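Local coordinates for protein SAWADEE HOMEODOMAIN HOMOLOG 1 (Arabidopsis thaliana, PDB 4IUP) that binds histone H3 tails carrying the H3K9 methyl mark through its SAWADEE domain and works with RNA polymerase IV in RNA-directed DNA methylation, at residues I61-E64 and P65-G69; L112-E116 and L117-E121. The protein carries 2 engineered substitutions. All coordinates share one frame; numbering follows the deposited sequence.

Interaction 1. Residues I61-E64 and P65-G69; sequences IPVE and PSECG. With ZN (zinc ion), chain D.
P62 O and E67 OE2 share one water, which donates to each of them at 2.8 Å and so bridges the backbone at P62 to the turn that follows. At V63 the methyl CG1 rests 3.7 Å from CG of E67 and also reaches the backbone at C68; chi1 of -176° sets it anti to the backbone N, on the side from which E67 comes, while V71, L126 and R131 help to bury the valine. The N-H of E64 points almost straight at the carboxylate of E67, with 3.0 Å from E64 N to E67 OE2, an N-H...O angle of 177° and the anti lone pair in use. Going the other way, E67 N donates to E64 O over 2.9 Å from above the carbonyl plane, so the two residues are doubly linked round the start of the 3-10 segment 65-69. This turn delivers a ligand to the zinc finger of the SAWADEE domain: C68 SG binds the zinc ion at 2.4 Å, and H102, C107 and C109 complete the site. The side chain of E64 bends at chi2 and lies alongside P65, its OE1 3.7 Å from CD of the proline ring. E67 OE1 forms a salt bridge with R70.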
loop_
_atom_site.group_PDB
_atom_site.type_symbol
_atom_site.label_atom_id
_atom_site.label_comp_id
_atom_site.label_asym_id
_atom_site.label_seq_id
_atom_site.Cartn_x
_atom_site.Cartn_y
_atom_site.Cartn_z
ATOM N N ILE A 61 2.224 -6.141 3.297
ATOM C CA ILE A 61 3.136 -7.280 3.437
ATOM C C ILE A 61 3.656 -7.754 2.064
ATOM O O ILE A 61 2.862 -7.958 1.149
ATOM C CB ILE A 61 2.417 -8.458 4.162
ATOM C CG1 ILE A 61 1.898 -8.015 5.542
ATOM C CG2 ILE A 61 3.325 -9.695 4.272
ATOM C CD1 ILE A 61 0.964 -9.013 6.221
ATOM N N PRO A 62 4.991 -7.935 1.918
ATOM C CA PRO A 62 5.507 -8.466 0.648
ATOM C C PRO A 62 4.996 -9.887 0.377
ATOM O O PRO A 62 4.736 -10.646 1.314
ATOM C CB PRO A 62 7.026 -8.474 0.858
ATOM C CG PRO A 62 7.263 -7.414 1.912
ATOM C CD PRO A 62 6.086 -7.609 2.851
ATOM N N VAL A 63 4.833 -10.224 -0.895
ATOM C CA VAL A 63 4.367 -11.548 -1.287
ATOM C C VAL A 63 5.538 -12.298 -1.919
ATOM O O VAL A 63 6.171 -11.796 -2.844
ATOM C CB VAL A 63 3.173 -11.459 -2.267
ATOM C CG1 VAL A 63 2.624 -12.851 -2.594
ATOM C CG2 VAL A 63 2.049 -10.594 -1.674
ATOM N N GLU A 64 5.835 -13.487 -1.401
ATOM C CA GLU A 64 6.922 -14.315 -1.934
ATOM C C GLU A 64 6.479 -15.075 -3.188
ATOM O O GLU A 64 5.297 -15.395 -3.330
ATOM C CB GLU A 64 7.438 -15.285 -0.861
ATOM C CG GLU A 64 8.068 -14.602 0.366
ATOM C CD GLU A 64 9.217 -13.653 0.015
ATOM O OE1 GLU A 64 10.109 -14.044 -0.774
ATOM O OE2 GLU A 64 9.228 -12.511 0.538
ATOM N N PRO A 65 7.417 -15.373 -4.106
ATOM C CA PRO A 65 6.999 -16.033 -5.355
ATOM C C PRO A 65 6.174 -17.311 -5.156
ATOM O O PRO A 65 5.228 -17.544 -5.911
ATOM C CB PRO A 65 8.329 -16.338 -6.048
ATOM C CG PRO A 65 9.252 -15.273 -5.545
ATOM C CD PRO A 65 8.859 -15.059 -4.112
ATOM N N SER A 66 6.508 -18.105 -4.138
ATOM C CA SER A 66 5.814 -19.372 -3.867
ATOM C C SER A 66 4.363 -19.192 -3.410
ATOM O O SER A 66 3.587 -20.155 -3.392
ATOM C CB SER A 66 6.578 -20.192 -2.826
ATOM O OG SER A 66 6.571 -19.535 -1.572
ATOM N N GLU A 67 4.000 -17.965 -3.043
ATOM C CA GLU A 67 2.634 -17.672 -2.595
ATOM C C GLU A 67 1.875 -16.682 -3.493
ATOM O O GLU A 67 0.883 -16.094 -3.062
ATOM C CB GLU A 67 2.631 -17.194 -1.135
ATOM C CG GLU A 67 3.496 -15.963 -0.880
ATOM C CD GLU A 67 3.500 -15.494 0.568
ATOM O OE1 GLU A 67 2.716 -16.025 1.387
ATOM O OE2 GLU A 67 4.289 -14.576 0.880
ATOM N N CYS A 68 2.314 -16.521 -4.741
ATOM C CA CYS A 68 1.654 -15.587 -5.659
ATOM C C CYS A 68 0.214 -16.000 -5.977
ATOM O O CYS A 68 -0.564 -15.196 -6.487
ATOM C CB CYS A 68 2.457 -15.410 -6.951
ATOM S SG CYS A 68 2.383 -16.811 -8.088
ATOM N N GLY A 69 -0.131 -17.250 -5.677
ATOM C CA GLY A 69 -1.502 -17.733 -5.850
ATOM C C GLY A 69 -2.499 -17.087 -4.903
ATOM O O GLY A 69 -3.712 -17.112 -5.160
HETATM ZN ZN ZN D . 3.442 -15.943 -10.016
HETATM O O HOH W 1 2.748 -12.534 1.908
#

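Interaction 2. Residues L112-E116 and L117-E121; sequences LVRYE and LDNTE
R114 lies across the side chain of E121, and its CB begins the contact 3.8 Å from E121 CG. CG and CD run beside N119, with R114 CD 3.3 Å from N119 OD1 and the amide turned nearly perpendicular to the guanidinium. The chain then bends at chi3 (-68°), turning the NE and NH2 edge of the guanidinium toward the E121 carboxylate. R114 NE and R114 NH2 both donate to E121 OE2 at 2.8 Å, side-on. That oxygen lies in the guanidinium plane, yet both nitrogens reach it from one face of the carboxylate. A leucine in place of R114 would probably leave the E121 carboxylate without its charge partner and free to turn. Y115 N donates to T120 O at 2.8 Å, and the edge of the tyrosine ring meets the threonine hydroxyl, CD2 to T120 OG1 3.5 Å; Y115 OH bonds to E122. T120 N and T120 OG1 both donate to D118 OD1, OG1 at 2.7 Å, and R83 holds D118 OD2 and T120 OG1. R114 and E121 form an antiparallel non-hydrogen-bonded pair beside the loop of a beta hairpin joining strands 110-115 and 121-124, and that loop contains an Asx turn at D118.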
loop_
_atom_site.group_PDB
_atom_site.type_symbol
_atom_site.label_atom_id
_atom_site.label_comp_id
_atom_site.label_asym_id
_atom_site.label_seq_id
_atom_site.Cartn_x
_atom_site.Cartn_y
_atom_site.Cartn_z
ATOM N N LEU A 112 -2.520 -6.766 -13.572
ATOM C CA LEU A 112 -3.046 -5.476 -14.008
ATOM C C LEU A 112 -3.766 -4.851 -12.817
ATOM O O LEU A 112 -4.716 -5.432 -12.278
ATOM C CB LEU A 112 -3.988 -5.631 -15.208
ATOM C CG LEU A 112 -4.662 -4.350 -15.727
ATOM C CD1 LEU A 112 -3.681 -3.499 -16.510
ATOM C CD2 LEU A 112 -5.884 -4.689 -16.576
ATOM N N VAL A 113 -3.292 -3.686 -12.384
ATOM C CA VAL A 113 -3.914 -3.003 -11.255
ATOM C C VAL A 113 -4.585 -1.723 -11.718
ATOM O O VAL A 113 -4.154 -1.107 -12.693
ATOM C CB VAL A 113 -2.920 -2.734 -10.069
ATOM C CG1 VAL A 113 -2.154 -4.006 -9.700
ATOM C CG2 VAL A 113 -1.949 -1.591 -10.372
ATOM N N ARG A 114 -5.666 -1.358 -11.037
ATOM C CA ARG A 114 -6.306 -0.074 -11.247
ATOM C C ARG A 114 -6.145 0.744 -9.979
ATOM O O ARG A 114 -6.604 0.339 -8.904
ATOM C CB ARG A 114 -7.786 -0.253 -11.571
ATOM C CG ARG A 114 -8.512 1.054 -11.860
ATOM C CD ARG A 114 -9.953 0.788 -12.275
ATOM N NE ARG A 114 -10.039 0.128 -13.577
ATOM C CZ ARG A 114 -11.172 -0.040 -14.258
ATOM N NH1 ARG A 114 -12.322 0.407 -13.771
ATOM N NH2 ARG A 114 -11.154 -0.658 -15.430
ATOM N N TYR A 115 -5.480 1.889 -10.110
ATOM C CA TYR A 115 -5.227 2.765 -8.971
ATOM C C TYR A 115 -6.499 3.416 -8.465
ATOM O O TYR A 115 -7.308 3.920 -9.246
ATOM C CB TYR A 115 -4.176 3.819 -9.320
ATOM C CG TYR A 115 -2.814 3.209 -9.516
ATOM C CD1 TYR A 115 -2.116 2.664 -8.436
ATOM C CD2 TYR A 115 -2.222 3.166 -10.778
ATOM C CE1 TYR A 115 -0.865 2.090 -8.607
ATOM C CE2 TYR A 115 -0.965 2.593 -10.959
ATOM C CZ TYR A 115 -0.298 2.056 -9.869
ATOM O OH TYR A 115 0.945 1.498 -10.043
ATOM N N GLU A 116 -6.663 3.384 -7.170
ATOM C CA GLU A 116 -7.858 3.859 -6.558
ATOM C C GLU A 116 -8.097 5.370 -6.800
ATOM O O GLU A 116 -9.188 5.762 -7.145
ATOM C CB GLU A 116 -7.803 3.492 -5.095
ATOM C CG GLU A 116 -9.130 3.364 -4.449
ATOM C CD GLU A 116 -9.038 3.072 -2.996
ATOM O OE1 GLU A 116 -8.368 3.832 -2.278
ATOM O OE2 GLU A 116 -9.631 2.080 -2.573
ATOM N N LEU A 117 -7.054 6.187 -6.660
ATOM C CA LEU A 117 -7.183 7.646 -6.709
ATOM C C LEU A 117 -7.535 8.218 -8.087
ATOM O O LEU A 117 -8.549 8.901 -8.236
ATOM C CB LEU A 117 -5.919 8.325 -6.158
ATOM C CG LEU A 117 -5.860 9.858 -6.197
ATOM C CD1 LEU A 117 -6.794 10.482 -5.155
ATOM C CD2 LEU A 117 -4.429 10.350 -6.008
ATOM N N ASP A 118 -6.689 7.959 -9.081
ATOM C CA ASP A 118 -6.844 8.578 -10.398
ATOM C C ASP A 118 -7.411 7.618 -11.437
ATOM O O ASP A 118 -7.503 7.958 -12.622
ATOM C CB ASP A 118 -5.516 9.183 -10.877
ATOM C CG ASP A 118 -4.401 8.156 -10.991
ATOM O OD1 ASP A 118 -4.685 6.937 -11.049
ATOM O OD2 ASP A 118 -3.224 8.579 -11.029
ATOM N N ASN A 119 -7.714 6.413 -10.986
ATOM C CA ASN A 119 -8.409 5.419 -11.761
ATOM C C ASN A 119 -7.630 4.870 -12.965
ATOM O O ASN A 119 -8.176 4.195 -13.799
ATOM C CB ASN A 119 -9.715 6.016 -12.206
ATOM C CG ASN A 119 -10.737 4.992 -12.463
ATOM O OD1 ASN A 119 -10.724 3.939 -11.866
ATOM N ND2 ASN A 119 -11.648 5.298 -13.372
ATOM N N THR A 120 -6.346 5.157 -13.012
ATOM C CA THR A 120 -5.476 4.702 -14.093
ATOM C C THR A 120 -5.072 3.247 -13.881
ATOM O O THR A 120 -5.188 2.721 -12.768
ATOM C CB THR A 120 -4.205 5.570 -14.211
ATOM O OG1 THR A 120 -3.492 5.545 -12.968
ATOM C CG2 THR A 120 -4.566 7.009 -14.564
ATOM N N GLU A 121 -4.594 2.603 -14.943
ATOM C CA GLU A 121 -4.198 1.197 -14.857
ATOM C C GLU A 121 -2.732 0.982 -15.222
ATOM O O GLU A 121 -2.158 1.742 -16.009
ATOM C CB GLU A 121 -5.118 0.318 -15.714
ATOM C CG GLU A 121 -6.536 0.225 -15.171
ATOM C CD GLU A 121 -7.429 -0.711 -15.963
ATOM O OE1 GLU A 121 -7.148 -0.950 -17.156
ATOM O OE2 GLU A 121 -8.418 -1.213 -15.386
#

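In the fold
Both contacts are turns leaving strands of one antiparallel sheet, and in chain order interaction 1 closes before interaction 2 opens. Their centres lie 21 Å apart, their nearest atoms about 11 Å, and they do not touch. Interaction 1 belongs to the zinc site itself: the side chain of C68 comes about 3 Å from that of H102 and about 4 Å from that of C107. Interaction 2 stands farther off, with the V113 side chain about 13 Å from the zinc ion, but its strand 110-115 follows closely after the zinc ligand C109. The hairpin is also remote from the bound cymal-4, about 13 Å from the E116 side chain, and strand 121-124 forms an outer edge of the sheet.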